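Side-chain contact in tudor domain-containing protein 1 (Homo sapiens, PDB 5M9N), which probably helps repress transposable elements during spermatogenesis through the piRNA pathway, using its Tudor domains to recognise Piwi proteins methylated on arginine: residues A[45-50]-A[166-171]. Residues are numbered along the deposited sequence; the frame is centred on the assembly and turned at random.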
loop_
_atom_site.group_PDB
_atom_site.type_symbol
_atom_site.label_atom_id
_atom_site.label_comp_id
_atom_site.label_asym_id
_atom_site.label_seq_id
_atom_site.Cartn_x
_atom_site.Cartn_y
_atom_site.Cartn_z
ATOM N N GLN A 45 -8.789 -4.302 1.394
ATOM C CA GLN A 45 -9.338 -5.315 2.328
ATOM C C GLN A 45 -10.795 -5.069 2.575
ATOM O O GLN A 45 -11.611 -5.911 2.296
ATOM C CB GLN A 45 -8.536 -5.354 3.659
ATOM C CG GLN A 45 -7.134 -5.950 3.451
ATOM C CD GLN A 45 -7.175 -7.360 2.945
ATOM O OE1 GLN A 45 -7.983 -8.141 3.375
ATOM N NE2 GLN A 45 -6.347 -7.678 1.983
ATOM N N THR A 46 -11.131 -3.905 3.098
ATOM C CA THR A 46 -12.516 -3.501 3.291
ATOM C C THR A 46 -12.577 -1.996 3.071
ATOM O O THR A 46 -11.532 -1.348 2.989
ATOM C CB THR A 46 -12.999 -3.705 4.763
ATOM O OG1 THR A 46 -12.346 -2.740 5.576
ATOM C CG2 THR A 46 -12.638 -5.101 5.292
ATOM N N PRO A 47 -13.768 -1.427 3.174
ATOM C CA PRO A 47 -13.881 0.005 3.173
ATOM C C PRO A 47 -13.177 0.726 4.281
ATOM O O PRO A 47 -12.884 1.895 4.099
ATOM C CB PRO A 47 -15.381 0.223 3.233
ATOM C CG PRO A 47 -15.928 -0.933 2.494
ATOM C CD PRO A 47 -15.089 -2.048 2.974
ATOM N N GLU A 48 -12.849 0.055 5.372
ATOM C CA GLU A 48 -12.057 0.643 6.443
ATOM C C GLU A 48 -10.595 0.239 6.378
ATOM O O GLU A 48 -9.852 0.558 7.276
ATOM C CB GLU A 48 -12.673 0.228 7.820
ATOM C CG GLU A 48 -13.902 1.064 8.194
ATOM C CD GLU A 48 -15.013 0.297 8.879
ATOM O OE1 GLU A 48 -14.838 -0.907 9.192
ATOM O OE2 GLU A 48 -16.095 0.869 9.089
ATOM N N ASP A 49 -10.179 -0.502 5.356
ATOM C CA ASP A 49 -8.806 -0.955 5.243
ATOM C C ASP A 49 -8.402 -1.123 3.778
ATOM O O ASP A 49 -8.673 -2.130 3.177
ATOM C CB ASP A 49 -8.637 -2.271 6.071
ATOM C CG ASP A 49 -7.242 -2.757 6.131
ATOM O OD1 ASP A 49 -6.273 -2.114 5.681
ATOM O OD2 ASP A 49 -7.071 -3.881 6.624
ATOM N N PHE A 50 -7.842 -0.068 3.187
ATOM C CA PHE A 50 -7.494 -0.061 1.778
ATOM C C PHE A 50 -6.349 0.899 1.539
ATOM O O PHE A 50 -5.973 1.612 2.451
ATOM C CB PHE A 50 -8.710 0.174 0.885
ATOM C CG PHE A 50 -9.262 1.582 0.918
ATOM C CD1 PHE A 50 -10.210 1.952 1.854
ATOM C CD2 PHE A 50 -8.860 2.517 -0.019
ATOM C CE1 PHE A 50 -10.739 3.239 1.913
ATOM C CE2 PHE A 50 -9.368 3.793 0.026
ATOM C CZ PHE A 50 -10.322 4.158 0.963
ATOM N N CYS A 166 -16.891 -6.151 -3.045
ATOM C CA CYS A 166 -17.032 -6.339 -4.485
ATOM C C CYS A 166 -17.510 -5.070 -5.174
ATOM O O CYS A 166 -16.935 -4.623 -6.140
ATOM C CB CYS A 166 -18.028 -7.454 -4.748
ATOM S SG CYS A 166 -18.127 -7.927 -6.470
ATOM N N LEU A 167 -18.582 -4.503 -4.642
ATOM C CA LEU A 167 -19.139 -3.286 -5.141
ATOM C C LEU A 167 -18.157 -2.134 -5.084
ATOM O O LEU A 167 -18.036 -1.397 -6.052
ATOM C CB LEU A 167 -20.388 -2.911 -4.355
ATOM C CG LEU A 167 -21.010 -1.567 -4.765
ATOM C CD1 LEU A 167 -21.468 -1.570 -6.231
ATOM C CD2 LEU A 167 -22.151 -1.206 -3.855
ATOM N N MET A 168 -17.486 -1.946 -3.950
ATOM C CA MET A 168 -16.431 -0.943 -3.850
ATOM C C MET A 168 -15.353 -1.129 -4.927
ATOM O O MET A 168 -14.925 -0.142 -5.543
ATOM C CB MET A 168 -15.770 -0.940 -2.459
ATOM C CG MET A 168 -14.707 0.133 -2.320
ATOM S SD MET A 168 -13.962 0.231 -0.664
ATOM C CE MET A 168 -12.611 1.368 -0.976
ATOM N N LYS A 169 -14.899 -2.370 -5.110
ATOM C CA LYS A 169 -13.896 -2.716 -6.106
ATOM C C LYS A 169 -14.354 -2.310 -7.515
ATOM O O LYS A 169 -13.547 -1.814 -8.307
ATOM C CB LYS A 169 -13.589 -4.224 -6.100
ATOM C CG LYS A 169 -12.788 -4.704 -4.914
ATOM C CD LYS A 169 -13.007 -6.200 -4.758
ATOM C CE LYS A 169 -12.127 -6.817 -3.689
ATOM N NZ LYS A 169 -10.701 -6.603 -4.011
ATOM N N LYS A 170 -15.642 -2.529 -7.782
ATOM C CA LYS A 170 -16.293 -2.222 -9.069
ATOM C C LYS A 170 -16.362 -0.709 -9.285
ATOM O O LYS A 170 -16.133 -0.233 -10.381
ATOM C CB LYS A 170 -17.704 -2.842 -9.048
ATOM C CG LYS A 170 -18.572 -2.753 -10.308
ATOM C CD LYS A 170 -19.863 -3.570 -10.099
ATOM C CE LYS A 170 -20.593 -3.978 -11.396
ATOM N NZ LYS A 170 -21.471 -2.933 -11.990
ATOM N N LEU A 171 -16.648 0.069 -8.244
ATOM C CA LEU A 171 -16.684 1.525 -8.405
ATOM C C LEU A 171 -15.318 2.173 -8.698
ATOM O O LEU A 171 -15.275 3.247 -9.237
ATOM C CB LEU A 171 -17.334 2.193 -7.193
ATOM C CG LEU A 171 -18.758 1.768 -6.860
ATOM C CD1 LEU A 171 -19.051 1.927 -5.373
ATOM C CD2 LEU A 171 -19.796 2.498 -7.710
#
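Met168 is stretched to its full length, with CG anti to the backbone N (chi1 -178°) and the chain extended beyond it, and this carries its methyl off the helix to the ring of Phe50. Phe50 meets it with CG turned between its own backbone N and carbonyl carbon (chi1 72°), and the two side chains cross at about a right angle. CE of Met168 settles over the centre of the Phe50 ring, 3.7 Å from the centroid and 9° off the normal, a CH-pi contact made squarely on the face. SD of Met168 lies above the same face, 5.2 Å from the centroid, a more distant Met-aromatic contact behind the methyl's CH-pi one. On its way there the thioether passes Pro47, where SD lies 3.8 Å from CA and 3.9 Å from CG of the proline. Pro47 follows Thr46 in a type I turn, Thr46 to Asp49, that joins two antiparallel strands, 36-44 and 49-54, of the staphylococcal nuclease-like (OB-fold) subdomain that accompanies the Tudor barrel in extended Tudor domains. Thr46 OG1 accepts from Glu48 N at 2.8 Å, an ST turn inside this hairpin, while Asp49 O takes both Gln45 N and Thr46 N in a classic beta bulge. Backbone bonds from Pro47 to Leu150 and from Phe50 to Cys148 tie the corner to the neighbouring strand 146-150. Ile44 and Val204 of helix 204-210 also touch the buried Met168 side chain, which spans from helix 162-172 to the sheet. Trp160, just ahead of the helix, packs on Pro47 and donates NE1 to Glu48 OE1.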